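Uncharacterized protein from DUF35 family (PDB 3IRB) is of unknown function but binds zinc and may bind acyl-CoA with its zinc-ribbon and OB-fold domains. Local coordinates at residues Asp85-Ile90 / Pro102-Leu107; Leu117-Glu122 / Leu140-Asp145; Ile46-Ser51 / Pro59-Cys64; Val75-Asp80 / Ile108-Ile113. All blocks are in the same frame, centred on the assembly; numbering follows the deposited sequence.

Contact 1 of 4, residues Asp85-Ile90 / Pro102-Leu107; sequences DSYTII and PVYIAL
Strands 85-90 and 102-107 pair as the two arms of an antiparallel beta hairpin in the OB-fold part of the chain, running at 156° to each other. Backbone bonds tie them at Thr88 with Ile105 and at Ile90 with Val103; the bond from Ile90 N to Val103 O is 2.8 Å. Ile89 faces Tyr104 between these pairs and Tyr87 faces Ala106 just beyond Thr88, both at non-hydrogen-bonded positions, so Tyr87, Ile89 and Tyr104 share one face of the hairpin. Tyr104 turns its edge toward the face of Tyr87 in an offset T-shaped stack, the planes 69° apart and CD2 of Tyr104 3.5 Å from CD2 of Tyr87. Tyr87 CG lies between its backbone N and carbonyl carbon (chi1 62°), which raises the ring beside that of Tyr104. Ile89 lies alongside and lays CG1 over a face of the Tyr104 ring in a CH-pi contact, 4.2 Å from the centroid; its CG1 also meets Pro102 CB at 3.8 Å. On the other face, Ile90 CD1 packs against Ile105 CG1. Strands 83-92 and 98-109 thus form a twisted antiparallel hairpin of the OB-fold domain, the tyrosine pair on one face and helix 12-28 over Ile90 and Ile105 on the other.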
loop_
_atom_site.group_PDB
_atom_site.type_symbol
_atom_site.label_atom_id
_atom_site.label_comp_id
_atom_site.label_asym_id
_atom_site.label_seq_id
_atom_site.Cartn_x
_atom_site.Cartn_y
_atom_site.Cartn_z
ATOM N N ASP A 85 -7.839 -4.706 4.794
ATOM C CA ASP A 85 -8.800 -5.399 3.927
ATOM C C ASP A 85 -8.689 -6.920 4.005
ATOM O O ASP A 85 -9.687 -7.647 3.933
ATOM C CB ASP A 85 -8.628 -4.899 2.497
ATOM C CG ASP A 85 -9.727 -5.376 1.575
ATOM O OD1 ASP A 85 -10.907 -5.246 1.954
ATOM O OD2 ASP A 85 -9.380 -5.894 0.501
ATOM N N SER A 86 -7.465 -7.388 4.149
ATOM C CA SER A 86 -7.116 -8.828 4.175
ATOM C C SER A 86 -5.648 -8.912 4.511
ATOM O O SER A 86 -4.904 -7.918 4.403
ATOM C CB SER A 86 -7.391 -9.510 2.833
ATOM O OG SER A 86 -6.739 -8.809 1.810
ATOM N N TYR A 87 -5.224 -10.075 4.972
ATOM C CA TYR A 87 -3.824 -10.254 5.372
ATOM C C TYR A 87 -3.516 -11.712 5.566
ATOM O O TYR A 87 -4.443 -12.546 5.690
ATOM C CB TYR A 87 -3.517 -9.543 6.687
ATOM C CG TYR A 87 -4.291 -10.041 7.879
ATOM C CD1 TYR A 87 -5.537 -9.541 8.154
ATOM C CD2 TYR A 87 -3.769 -11.039 8.735
ATOM C CE1 TYR A 87 -6.263 -9.986 9.243
ATOM C CE2 TYR A 87 -4.495 -11.486 9.829
ATOM C CZ TYR A 87 -5.741 -10.941 10.076
ATOM O OH TYR A 87 -6.504 -11.367 11.134
ATOM N N THR A 88 -2.211 -11.986 5.588
ATOM C CA THR A 88 -1.671 -13.194 6.108
ATOM C C THR A 88 -0.681 -12.828 7.205
ATOM O O THR A 88 -0.378 -11.656 7.433
ATOM C CB THR A 88 -1.045 -14.093 5.013
ATOM O OG1 THR A 88 -0.760 -15.366 5.594
ATOM C CG2 THR A 88 0.237 -13.512 4.451
ATOM N N ILE A 89 -0.237 -13.845 7.924
ATOM C CA ILE A 89 0.544 -13.694 9.137
ATOM C C ILE A 89 1.731 -14.637 9.000
ATOM O O ILE A 89 1.613 -15.729 8.447
ATOM C CB ILE A 89 -0.286 -14.019 10.401
ATOM C CG1 ILE A 89 0.511 -13.746 11.671
ATOM C CG2 ILE A 89 -0.778 -15.467 10.405
ATOM C CD1 ILE A 89 -0.340 -13.915 13.001
ATOM N N ILE A 90 2.882 -14.159 9.437
ATOM C CA ILE A 90 4.113 -14.912 9.455
ATOM C C ILE A 90 4.563 -14.993 10.895
ATOM O O ILE A 90 4.803 -13.959 11.530
ATOM C CB ILE A 90 5.172 -14.191 8.621
ATOM C CG1 ILE A 90 4.720 -14.124 7.167
ATOM C CG2 ILE A 90 6.539 -14.894 8.739
ATOM C CD1 ILE A 90 5.611 -13.208 6.284
ATOM N N PRO A 102 4.445 -11.215 15.623
ATOM C CA PRO A 102 4.283 -11.690 14.253
ATOM C C PRO A 102 4.239 -10.546 13.265
ATOM O O PRO A 102 3.793 -9.415 13.601
ATOM C CB PRO A 102 2.915 -12.380 14.270
ATOM C CG PRO A 102 2.690 -12.748 15.670
ATOM C CD PRO A 102 3.387 -11.720 16.511
ATOM N N VAL A 103 4.692 -10.840 12.052
ATOM C CA VAL A 103 4.656 -9.892 10.953
ATOM C C VAL A 103 3.445 -10.214 10.101
ATOM O O VAL A 103 3.178 -11.380 9.772
ATOM C CB VAL A 103 5.925 -9.984 10.102
ATOM C CG1 VAL A 103 5.774 -9.162 8.811
ATOM C CG2 VAL A 103 7.135 -9.530 10.919
ATOM N N TYR A 104 2.685 -9.195 9.777
ATOM C CA TYR A 104 1.527 -9.387 8.924
ATOM C C TYR A 104 1.826 -8.786 7.561
ATOM O O TYR A 104 2.384 -7.703 7.481
ATOM C CB TYR A 104 0.318 -8.718 9.536
ATOM C CG TYR A 104 -0.123 -9.256 10.863
ATOM C CD1 TYR A 104 0.523 -8.867 12.040
ATOM C CD2 TYR A 104 -1.201 -10.117 10.970
ATOM C CE1 TYR A 104 0.125 -9.343 13.266
ATOM C CE2 TYR A 104 -1.616 -10.583 12.214
ATOM C CZ TYR A 104 -0.929 -10.203 13.347
ATOM O OH TYR A 104 -1.316 -10.642 14.585
ATOM N N ILE A 105 1.407 -9.453 6.487
ATOM C CA ILE A 105 1.448 -8.864 5.167
ATOM C C ILE A 105 -0.024 -8.519 4.911
ATOM O O ILE A 105 -0.869 -9.424 4.919
ATOM C CB ILE A 105 1.974 -9.852 4.098
ATOM C CG1 ILE A 105 3.311 -10.487 4.512
ATOM C CG2 ILE A 105 2.089 -9.151 2.750
ATOM C CD1 ILE A 105 4.494 -9.497 4.802
ATOM N N ALA A 106 -0.324 -7.238 4.752
ATOM C CA ALA A 106 -1.720 -6.775 4.644
ATOM C C ALA A 106 -1.976 -6.006 3.377
ATOM O O ALA A 106 -1.092 -5.300 2.893
ATOM C CB ALA A 106 -2.097 -5.898 5.861
ATOM N N LEU A 107 -3.191 -6.128 2.846
ATOM C CA LEU A 107 -3.704 -5.169 1.866
ATOM C C LEU A 107 -4.440 -4.085 2.603
ATOM O O LEU A 107 -5.438 -4.338 3.292
ATOM C CB LEU A 107 -4.650 -5.833 0.895
ATOM C CG LEU A 107 -5.172 -4.901 -0.194
ATOM C CD1 LEU A 107 -4.032 -4.291 -0.984
ATOM C CD2 LEU A 107 -6.146 -5.704 -1.078
#

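Contact 2 of 4, residues Leu117-Glu122 / Leu140-Asp145; sequences LLCYAE and LRVKVD. With SO4 (sulfate ion), chain E.
Val142 holds CG1 anti to its carbonyl carbon (chi1 -49°), which leaves CG2 between backbone N and carbonyl carbon, where it meets Ala121 CB at 3.6 Å. Cys119 likewise sets SG beside its own backbone N (chi1 -60°), placing the sulfur 3.8 Å from Leu140 CB and close to Val142 CG1. Further back, Leu117 CD1 touches Leu140 CD2, so small and branched apolar groups close the buried face. The strands run parallel, 37° apart, with Tyr120, Ala121 and Glu122 beside Arg141, Val142 and Lys143. Four backbone bonds alternate between them: Tyr120 N to Leu140 O, Val142 N to Tyr120 O at 2.8 Å, Glu122 N to Val142 O, and Val144 N to Glu122 O. Where the pairing begins, a water bridges the two segments, donating to Leu118 O and accepting from Leu140 N at 2.9 Å. Arg141 leads off the opposite face and meets a sulfate, probably from the crystallisation liquor, along its guanidinium edge: NE donates to O4 at 3.0 Å and NH2 to O1 at 2.7 Å. Lys143 NZ forms a salt bridge with Asp145 OD1 at 3.0 Å, on its syn lone pair. Strand 117-122 is bonded along its other edge to strand 98-109, strand 132-135 flanks 141-144, and helix 12-28 packs on Leu118 and Tyr120 through Met20.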
loop_
_atom_site.group_PDB
_atom_site.type_symbol
_atom_site.label_atom_id
_atom_site.label_comp_id
_atom_site.label_asym_id
_atom_site.label_seq_id
_atom_site.Cartn_x
_atom_site.Cartn_y
_atom_site.Cartn_z
ATOM N N LEU A 117 -2.672 -0.659 -0.815
ATOM C CA LEU A 117 -1.263 -0.683 -0.588
ATOM C C LEU A 117 -0.925 -1.994 0.103
ATOM O O LEU A 117 -1.511 -2.301 1.149
ATOM C CB LEU A 117 -0.884 0.507 0.293
ATOM C CG LEU A 117 -1.081 1.854 -0.387
ATOM C CD1 LEU A 117 -0.794 2.961 0.615
ATOM C CD2 LEU A 117 -0.233 1.975 -1.612
ATOM N N LEU A 118 -0.002 -2.755 -0.486
ATOM C CA LEU A 118 0.550 -3.956 0.152
ATOM C C LEU A 118 1.593 -3.508 1.163
ATOM O O LEU A 118 2.602 -2.921 0.779
ATOM C CB LEU A 118 1.146 -4.880 -0.908
ATOM C CG LEU A 118 1.500 -6.310 -0.533
ATOM C CD1 LEU A 118 0.277 -7.074 -0.003
ATOM C CD2 LEU A 118 2.108 -6.991 -1.764
ATOM N N CYS A 119 1.329 -3.782 2.438
ATOM C CA CYS A 119 2.077 -3.238 3.545
ATOM C C CYS A 119 2.449 -4.306 4.536
ATOM O O CYS A 119 1.821 -5.366 4.611
ATOM C CB CYS A 119 1.212 -2.206 4.310
ATOM S SG CYS A 119 0.648 -0.787 3.388
ATOM N N TYR A 120 3.472 -3.999 5.330
ATOM C CA TYR A 120 3.704 -4.677 6.586
ATOM C C TYR A 120 2.812 -4.090 7.668
ATOM O O TYR A 120 2.670 -2.866 7.764
ATOM C CB TYR A 120 5.138 -4.441 7.036
ATOM C CG TYR A 120 6.173 -5.057 6.157
ATOM C CD1 TYR A 120 6.250 -6.445 6.008
ATOM C CD2 TYR A 120 7.101 -4.263 5.512
ATOM C CE1 TYR A 120 7.244 -7.014 5.217
ATOM C CE2 TYR A 120 8.084 -4.810 4.740
ATOM C CZ TYR A 120 8.157 -6.174 4.588
ATOM O OH TYR A 120 9.173 -6.669 3.820
ATOM N N ALA A 121 2.223 -4.961 8.483
ATOM C CA ALA A 121 1.350 -4.534 9.585
ATOM C C ALA A 121 1.801 -5.235 10.854
ATOM O O ALA A 121 2.264 -6.374 10.801
ATOM C CB ALA A 121 -0.139 -4.859 9.270
ATOM N N GLU A 122 1.703 -4.542 11.980
ATOM C CA GLU A 122 1.976 -5.137 13.274
ATOM C C GLU A 122 0.941 -4.624 14.275
ATOM O O GLU A 122 0.299 -3.609 14.045
ATOM C CB GLU A 122 3.426 -4.910 13.728
ATOM C CG GLU A 122 4.446 -5.702 12.848
ATOM C CD GLU A 122 5.835 -5.888 13.433
ATOM O OE1 GLU A 122 6.010 -5.785 14.671
ATOM O OE2 GLU A 122 6.769 -6.138 12.618
ATOM N N LEU A 140 5.421 0.231 2.839
ATOM C CA LEU A 140 4.922 0.913 4.021
ATOM C C LEU A 140 4.740 -0.030 5.226
ATOM O O LEU A 140 4.510 -1.241 5.075
ATOM C CB LEU A 140 3.617 1.637 3.738
ATOM C CG LEU A 140 3.757 3.016 3.042
ATOM C CD1 LEU A 140 4.273 2.848 1.657
ATOM C CD2 LEU A 140 2.440 3.817 3.007
ATOM N N ARG A 141 4.859 0.556 6.406
ATOM C CA ARG A 141 4.595 -0.114 7.664
ATOM C C ARG A 141 3.444 0.577 8.365
ATOM O O ARG A 141 3.443 1.813 8.543
ATOM C CB ARG A 141 5.792 -0.054 8.627
ATOM C CG ARG A 141 7.071 -0.758 8.187
ATOM C CD ARG A 141 8.042 -0.905 9.399
ATOM N NE ARG A 141 8.598 0.381 9.833
ATOM C CZ ARG A 141 8.308 1.013 10.969
ATOM N NH1 ARG A 141 7.452 0.510 11.837
ATOM N NH2 ARG A 141 8.867 2.179 11.227
ATOM N N VAL A 142 2.500 -0.230 8.830
ATOM C CA VAL A 142 1.339 0.269 9.535
ATOM C C VAL A 142 1.184 -0.496 10.848
ATOM O O VAL A 142 1.729 -1.589 11.013
ATOM C CB VAL A 142 0.056 0.139 8.690
ATOM C CG1 VAL A 142 0.268 0.698 7.300
ATOM C CG2 VAL A 142 -0.445 -1.311 8.649
ATOM N N LYS A 143 0.455 0.089 11.786
ATOM C CA LYS A 143 0.114 -0.626 12.997
ATOM C C LYS A 143 -1.382 -0.586 13.214
ATOM O O LYS A 143 -2.063 0.342 12.750
ATOM C CB LYS A 143 0.826 -0.039 14.213
ATOM C CG LYS A 143 0.312 1.299 14.673
ATOM C CD LYS A 143 0.528 1.468 16.182
ATOM C CE LYS A 143 0.389 2.942 16.596
ATOM N NZ LYS A 143 0.281 3.108 18.092
ATOM N N VAL A 144 -1.868 -1.604 13.915
ATOM C CA VAL A 144 -3.263 -1.708 14.334
ATOM C C VAL A 144 -3.252 -1.755 15.859
ATOM O O VAL A 144 -2.632 -2.635 16.464
ATOM C CB VAL A 144 -3.977 -2.962 13.793
ATOM C CG1 VAL A 144 -5.378 -3.059 14.390
ATOM C CG2 VAL A 144 -4.030 -2.965 12.275
ATOM N N ASP A 145 -3.885 -0.770 16.477
ATOM C CA ASP A 145 -3.970 -0.699 17.954
ATOM C C ASP A 145 -4.942 -1.757 18.512
ATOM O O ASP A 145 -5.976 -2.076 17.900
ATOM C CB ASP A 145 -4.429 0.704 18.392
ATOM C CG ASP A 145 -3.337 1.756 18.247
ATOM O OD1 ASP A 145 -2.148 1.417 18.394
ATOM O OD2 ASP A 145 -3.663 2.931 17.997
ATOM O OXT ASP A 145 -4.728 -2.330 19.595
HETATM S S SO4 E . 11.362 3.106 8.784
HETATM O O1 SO4 E . 10.879 3.517 10.085
HETATM O O2 SO4 E . 12.816 3.008 8.776
HETATM O O3 SO4 E . 10.989 4.113 7.793
HETATM O O4 SO4 E . 10.781 1.810 8.390
HETATM O O HOH W 1 3.747 -0.476 0.528
#

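Contact 3 of 4, residues Ile46-Ser51 / Pro59-Cys64; sequences IGSKCS and PARSYC. With ZN (zinc ion), chain C; SO4 (sulfate ion), chain G.
Segments 46-51 and 59-64 meet in the zinc ribbon, where Cys50 and Cys64 supply two of the four thiolate ligands of a Cys4 zinc site, probably structural, as in rubredoxin-like zinc ribbons; Cys53 and Cys67 complete it. The tight part is buried. Ser48 turns OG between its own backbone N and carbonyl carbon (chi1 66°), which carries the hydroxyl across to the Arg61 carbonyl: OG donates to Arg61 O at 2.7 Å, in the carbonyl plane and on a lone pair. Ala60 CB fits against the backbone of Gly47, 3.7 Å from its carbonyl carbon, while the bond from Ala60 N to Ile46 O is weak at 3.3 Å. Ile71 and Tyr74 of strand 69-76 pack on Ser48, and Ala32 of helix 30-41 on Ala60. The loose side is the exposed Arg61 side chain, which bends at chi3 and carries its guanidinium to a sulfate, probably from the crystallisation liquor. The anion sits at the edge of the group, in its plane, with NH1 donating to both O2 and O4 and NH2 to O4 at 2.9 Å. At the metal end, both cysteines hold SG anti to the backbone N (chi1 177° in each), and zinc lies 2.4 Å from Cys50 SG and 2.3 Å from Cys64 SG.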
loop_
_atom_site.group_PDB
_atom_site.type_symbol
_atom_site.label_atom_id
_atom_site.label_comp_id
_atom_site.label_asym_id
_atom_site.label_seq_id
_atom_site.Cartn_x
_atom_site.Cartn_y
_atom_site.Cartn_z
ATOM N N ILE A 46 -0.825 9.758 -2.142
ATOM C CA ILE A 46 -1.328 10.479 -3.320
ATOM C C ILE A 46 -1.952 9.520 -4.314
ATOM O O ILE A 46 -1.344 8.532 -4.751
ATOM C CB ILE A 46 -0.229 11.254 -4.051
ATOM C CG1 ILE A 46 0.451 12.260 -3.128
ATOM C CG2 ILE A 46 -0.821 11.939 -5.293
ATOM C CD1 ILE A 46 -0.467 13.342 -2.620
ATOM N N GLY A 47 -3.200 9.788 -4.652
ATOM C CA GLY A 47 -3.904 8.994 -5.635
ATOM C C GLY A 47 -4.160 9.857 -6.843
ATOM O O GLY A 47 -3.785 11.041 -6.862
ATOM N N SER A 48 -4.753 9.251 -7.866
ATOM C CA SER A 48 -5.190 10.021 -9.022
ATOM C C SER A 48 -6.669 9.777 -9.260
ATOM O O SER A 48 -7.212 8.716 -8.886
ATOM C CB SER A 48 -4.356 9.656 -10.232
ATOM O OG SER A 48 -4.589 8.335 -10.591
ATOM N N LYS A 49 -7.316 10.741 -9.909
ATOM C CA LYS A 49 -8.757 10.678 -10.082
ATOM C C LYS A 49 -9.111 10.850 -11.530
ATOM O O LYS A 49 -8.844 11.902 -12.112
ATOM C CB LYS A 49 -9.462 11.731 -9.230
ATOM C CG LYS A 49 -10.972 11.740 -9.392
ATOM C CD LYS A 49 -11.658 12.844 -8.558
ATOM C CE LYS A 49 -13.166 12.611 -8.506
ATOM N NZ LYS A 49 -13.865 13.613 -7.669
ATOM N N CYS A 50 -9.717 9.820 -12.111
ATOM C CA CYS A 50 -10.185 9.890 -13.488
ATOM C C CYS A 50 -11.334 10.881 -13.594
ATOM O O CYS A 50 -12.313 10.821 -12.851
ATOM C CB CYS A 50 -10.638 8.520 -14.004
ATOM S SG CYS A 50 -11.294 8.514 -15.640
ATOM N N SER A 51 -11.212 11.808 -14.521
ATOM C CA SER A 51 -12.213 12.845 -14.677
ATOM C C SER A 51 -13.453 12.306 -15.363
ATOM O O SER A 51 -14.515 12.917 -15.293
ATOM C CB SER A 51 -11.651 14.027 -15.458
ATOM O OG SER A 51 -10.565 14.604 -14.761
ATOM N N PRO A 59 -1.931 3.124 -5.668
ATOM C CA PRO A 59 -1.123 4.325 -5.909
ATOM C C PRO A 59 -1.624 5.062 -7.154
ATOM O O PRO A 59 -2.362 4.486 -7.970
ATOM C CB PRO A 59 0.294 3.784 -6.143
ATOM C CG PRO A 59 0.284 2.426 -5.433
ATOM C CD PRO A 59 -1.111 1.903 -5.621
ATOM N N ALA A 60 -1.319 6.345 -7.230
ATOM C CA ALA A 60 -1.728 7.169 -8.363
ATOM C C ALA A 60 -1.386 6.495 -9.692
ATOM O O ALA A 60 -0.331 5.873 -9.849
ATOM C CB ALA A 60 -1.075 8.509 -8.290
ATOM N N ARG A 61 -2.260 6.635 -10.673
ATOM C CA ARG A 61 -1.960 6.111 -11.978
ATOM C C ARG A 61 -2.324 7.090 -13.071
ATOM O O ARG A 61 -3.126 7.983 -12.868
ATOM C CB ARG A 61 -2.601 4.735 -12.172
ATOM C CG ARG A 61 -4.071 4.693 -12.198
ATOM C CD ARG A 61 -4.550 3.266 -12.533
ATOM N NE ARG A 61 -4.516 2.334 -11.418
ATOM C CZ ARG A 61 -5.146 1.156 -11.413
ATOM N NH1 ARG A 61 -5.873 0.768 -12.464
ATOM N NH2 ARG A 61 -5.082 0.368 -10.353
ATOM N N SER A 62 -1.690 6.926 -14.225
ATOM C CA SER A 62 -1.760 7.938 -15.259
ATOM C C SER A 62 -2.797 7.588 -16.339
ATOM O O SER A 62 -3.034 8.371 -17.241
ATOM C CB SER A 62 -0.365 8.115 -15.844
ATOM O OG SER A 62 0.067 6.897 -16.401
ATOM N N TYR A 63 -3.403 6.410 -16.226
ATOM C CA TYR A 63 -4.365 5.909 -17.213
ATOM C C TYR A 63 -5.518 5.190 -16.539
ATOM O O TYR A 63 -5.317 4.469 -15.562
ATOM C CB TYR A 63 -3.678 4.924 -18.147
ATOM C CG TYR A 63 -4.501 4.534 -19.381
ATOM C CD1 TYR A 63 -4.841 5.466 -20.317
ATOM C CD2 TYR A 63 -4.895 3.222 -19.590
ATOM C CE1 TYR A 63 -5.580 5.124 -21.453
ATOM C CE2 TYR A 63 -5.640 2.856 -20.714
ATOM C CZ TYR A 63 -5.967 3.812 -21.639
ATOM O OH TYR A 63 -6.694 3.479 -22.760
ATOM N N CYS A 64 -6.729 5.383 -17.057
ATOM C CA CYS A 64 -7.900 4.699 -16.512
ATOM C C CYS A 64 -8.295 3.631 -17.527
ATOM O O CYS A 64 -8.741 3.960 -18.613
ATOM C CB CYS A 64 -9.075 5.662 -16.305
ATOM S SG CYS A 64 -10.595 4.793 -15.690
HETATM ZN ZN ZN C . -12.288 6.386 -15.700
HETATM S S SO4 G . -7.272 -2.632 -12.277
HETATM O O1 SO4 G . -8.696 -2.802 -12.015
HETATM O O2 SO4 G . -7.110 -1.895 -13.540
HETATM O O3 SO4 G . -6.619 -3.925 -12.337
HETATM O O4 SO4 G . -6.680 -1.917 -11.164
#

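Contact 4 of 4, residues Val75-Asp80 / Ile108-Ile113; sequences VEINKD and IRFPNI. With SO4 (sulfate ion), chain F.
Ile77 meets Phe110 with CG2 and Ile113 with CG2 and, more loosely, CG1. Its chi1 of -74° puts CG2 anti to the backbone N, and this methyl rests over one face of the Phe110 ring in a CH-pi contact, 3.8 Å from the centroid. The two side chains cross at about a right angle; CG2 sits toward the rim and is nearest CD2 of Phe110, at 3.6 Å. In Phe110, chi1 of -56° directs the ring toward Ile77 and chi2 of 86° turns its face to the methyl. In the conformer given here, one of two, Ile113 meets Ile77 tip to tip, its CD1 3.7 Å from Ile77 CG2. Two carbonyls of the 75-80 segment also approach the ring: Asn78 O comes to CD2 obliquely at 3.6 Å, while Lys79 O lies at the ring edge. A type II turn from Phe110 to Ile113 brings both residues to one side, and Arg109 NH2 reaches back to Ile113 O at 3.1 Å. The guanidinium also gives a weak bond from NH1 to a sulfate oxygen, and its NE binds Gly115 O. Val58 of strand 56-58 touches both isoleucines. With no hydrogen bond between them, cohesion of the segments is apolar: Ile77, after strand 69-76, packs on Phe110 and Ile113 of the turn following strand 98-109.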
loop_
_atom_site.group_PDB
_atom_site.type_symbol
_atom_site.label_atom_id
_atom_site.label_comp_id
_atom_site.label_asym_id
_atom_site.label_seq_id
_atom_site.Cartn_x
_atom_site.Cartn_y
_atom_site.Cartn_z
ATOM N N VAL A 75 -4.875 13.628 -6.203
ATOM C CA VAL A 75 -5.620 13.965 -4.989
ATOM C C VAL A 75 -4.941 13.357 -3.771
ATOM O O VAL A 75 -4.396 12.261 -3.849
ATOM C CB VAL A 75 -7.098 13.504 -5.056
ATOM C CG1 VAL A 75 -7.823 14.164 -6.234
ATOM C CG2 VAL A 75 -7.183 12.038 -5.177
ATOM N N GLU A 76 -4.955 14.091 -2.655
ATOM C CA GLU A 76 -4.409 13.574 -1.415
ATOM C C GLU A 76 -5.477 12.707 -0.747
ATOM O O GLU A 76 -6.591 13.164 -0.499
ATOM C CB GLU A 76 -3.970 14.703 -0.465
ATOM C CG GLU A 76 -3.289 14.121 0.796
ATOM C CD GLU A 76 -2.772 15.148 1.794
ATOM O OE1 GLU A 76 -2.811 16.369 1.509
ATOM O OE2 GLU A 76 -2.310 14.688 2.872
ATOM N N ILE A 77 -5.110 11.472 -0.438
ATOM C CA ILE A 77 -6.001 10.536 0.204
ATOM C C ILE A 77 -5.957 10.764 1.720
ATOM O O ILE A 77 -4.918 11.071 2.271
ATOM C CB ILE A 77 -5.616 9.128 -0.276
ATOM C CG1 ILE A 77 -6.105 9.005 -1.733
ATOM C CG2 ILE A 77 -6.242 8.004 0.554
ATOM C CD1 ILE A 77 -5.531 7.908 -2.416
ATOM N N ASN A 78 -7.097 10.663 2.386
ATOM C CA ASN A 78 -7.142 10.764 3.843
ATOM C C ASN A 78 -6.487 9.553 4.491
ATOM O O ASN A 78 -7.088 8.463 4.590
ATOM C CB ASN A 78 -8.582 10.900 4.341
ATOM C CG ASN A 78 -8.666 11.220 5.828
ATOM O OD1 ASN A 78 -7.726 10.997 6.591
ATOM N ND2 ASN A 78 -9.814 11.749 6.249
ATOM N N LYS A 79 -5.281 9.766 4.996
ATOM C CA LYS A 79 -4.507 8.664 5.550
ATOM C C LYS A 79 -5.152 8.102 6.818
ATOM O O LYS A 79 -5.050 6.900 7.093
ATOM C CB LYS A 79 -3.018 9.034 5.749
ATOM C CG LYS A 79 -2.685 10.473 5.972
ATOM C CD LYS A 79 -1.188 10.654 6.186
ATOM C CE LYS A 79 -0.870 12.036 6.664
ATOM N NZ LYS A 79 0.445 12.068 7.339
ATOM N N ASP A 80 -5.883 8.945 7.544
ATOM C CA ASP A 80 -6.569 8.509 8.729
ATOM C C ASP A 80 -7.692 7.501 8.481
ATOM O O ASP A 80 -8.258 6.992 9.436
ATOM C CB ASP A 80 -7.154 9.715 9.484
ATOM C CG ASP A 80 -6.092 10.716 9.939
ATOM O OD1 ASP A 80 -4.887 10.374 10.014
ATOM O OD2 ASP A 80 -6.488 11.868 10.238
ATOM N N ILE A 108 -3.928 -2.884 2.529
ATOM C CA ILE A 108 -4.498 -1.770 3.244
ATOM C C ILE A 108 -5.272 -0.959 2.204
ATOM O O ILE A 108 -4.747 -0.672 1.123
ATOM C CB ILE A 108 -3.425 -0.880 3.861
ATOM C CG1 ILE A 108 -2.600 -1.654 4.894
ATOM C CG2 ILE A 108 -4.038 0.399 4.428
ATOM C CD1 ILE A 108 -3.379 -2.231 6.037
ATOM N N ARG A 109 -6.509 -0.626 2.525
ATOM C CA ARG A 109 -7.356 0.141 1.601
ATOM C C ARG A 109 -7.923 1.375 2.256
ATOM O O ARG A 109 -7.792 1.583 3.454
ATOM C CB ARG A 109 -8.499 -0.716 1.080
ATOM C CG ARG A 109 -8.029 -1.904 0.203
ATOM C CD ARG A 109 -9.177 -2.558 -0.513
ATOM N NE ARG A 109 -9.619 -1.713 -1.614
ATOM C CZ ARG A 109 -10.711 -1.906 -2.339
ATOM N NH1 ARG A 109 -11.519 -2.938 -2.098
ATOM N NH2 ARG A 109 -11.002 -1.050 -3.311
ATOM N N PHE A 110 -8.598 2.178 1.443
ATOM C CA PHE A 110 -9.240 3.400 1.906
ATOM C C PHE A 110 -10.645 3.389 1.325
ATOM O O PHE A 110 -10.809 3.034 0.157
ATOM C CB PHE A 110 -8.479 4.631 1.396
ATOM C CG PHE A 110 -7.031 4.635 1.769
ATOM C CD1 PHE A 110 -6.112 3.994 0.993
ATOM C CD2 PHE A 110 -6.600 5.270 2.924
ATOM C CE1 PHE A 110 -4.780 3.960 1.351
ATOM C CE2 PHE A 110 -5.267 5.254 3.285
ATOM C CZ PHE A 110 -4.359 4.583 2.498
ATOM N N PRO A 111 -11.647 3.792 2.113
ATOM C CA PRO A 111 -13.039 3.777 1.637
ATOM C C PRO A 111 -13.212 4.540 0.308
ATOM O O PRO A 111 -12.717 5.651 0.171
ATOM C CB PRO A 111 -13.820 4.486 2.743
ATOM C CG PRO A 111 -12.880 4.715 3.858
ATOM C CD PRO A 111 -11.504 4.361 3.460
ATOM N N ASN A 112 -13.858 3.895 -0.654
ATOM C CA ASN A 112 -14.268 4.496 -1.934
ATOM C C ASN A 112 -13.103 4.797 -2.865
ATOM O O ASN A 112 -13.258 5.547 -3.843
ATOM C CB ASN A 112 -15.127 5.752 -1.700
ATOM C CG ASN A 112 -16.302 5.474 -0.790
ATOM O OD1 ASN A 112 -16.936 4.418 -0.884
ATOM N ND2 ASN A 112 -16.580 6.400 0.116
ATOM N N ILE A 113 -11.945 4.191 -2.561
ATOM C CA ILE A 113 -10.761 4.348 -3.391
ATOM C C ILE A 113 -10.379 2.996 -3.966
ATOM O O ILE A 113 -10.328 1.992 -3.237
ATOM C CB ILE A 113 -9.620 4.967 -2.576
ATOM C CG1 ILE A 113 -9.957 6.436 -2.319
ATOM C CG2 ILE A 113 -8.278 4.852 -3.323
ATOM C CD1 ILE A 113 -9.415 6.966 -1.029
HETATM S S SO4 F . -10.396 -6.269 -2.669
HETATM O O1 SO4 F . -10.998 -5.596 -1.514
HETATM O O2 SO4 F . -9.358 -7.198 -2.219
HETATM O O3 SO4 F . -9.790 -5.244 -3.535
HETATM O O4 SO4 F . -11.474 -7.000 -3.352
#

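Overall arrangement
Contacts 1, 2 and 4 form a continuous run through the OB-fold, and contact 3 lies in the zinc ribbon, its centre about 26 Å from that of contact 1. Along the chain contact 3 closes first; contact 4 then encloses the hairpin of contact 1, and contact 2 follows. Strand 98-109 serves contacts 1 and 4, and pairs with strand 114-123 of contact 2, whose centre is about 8 Å from that of contact 1. The centres of contacts 3 and 4 are about 13 Å apart, and strand 69-76 bonds to strand 46-49 through Gly47 N and Val75 O. By way of strand 56-58, which pairs with both 46-49 and 114-123, a mixed sheet links the two domains.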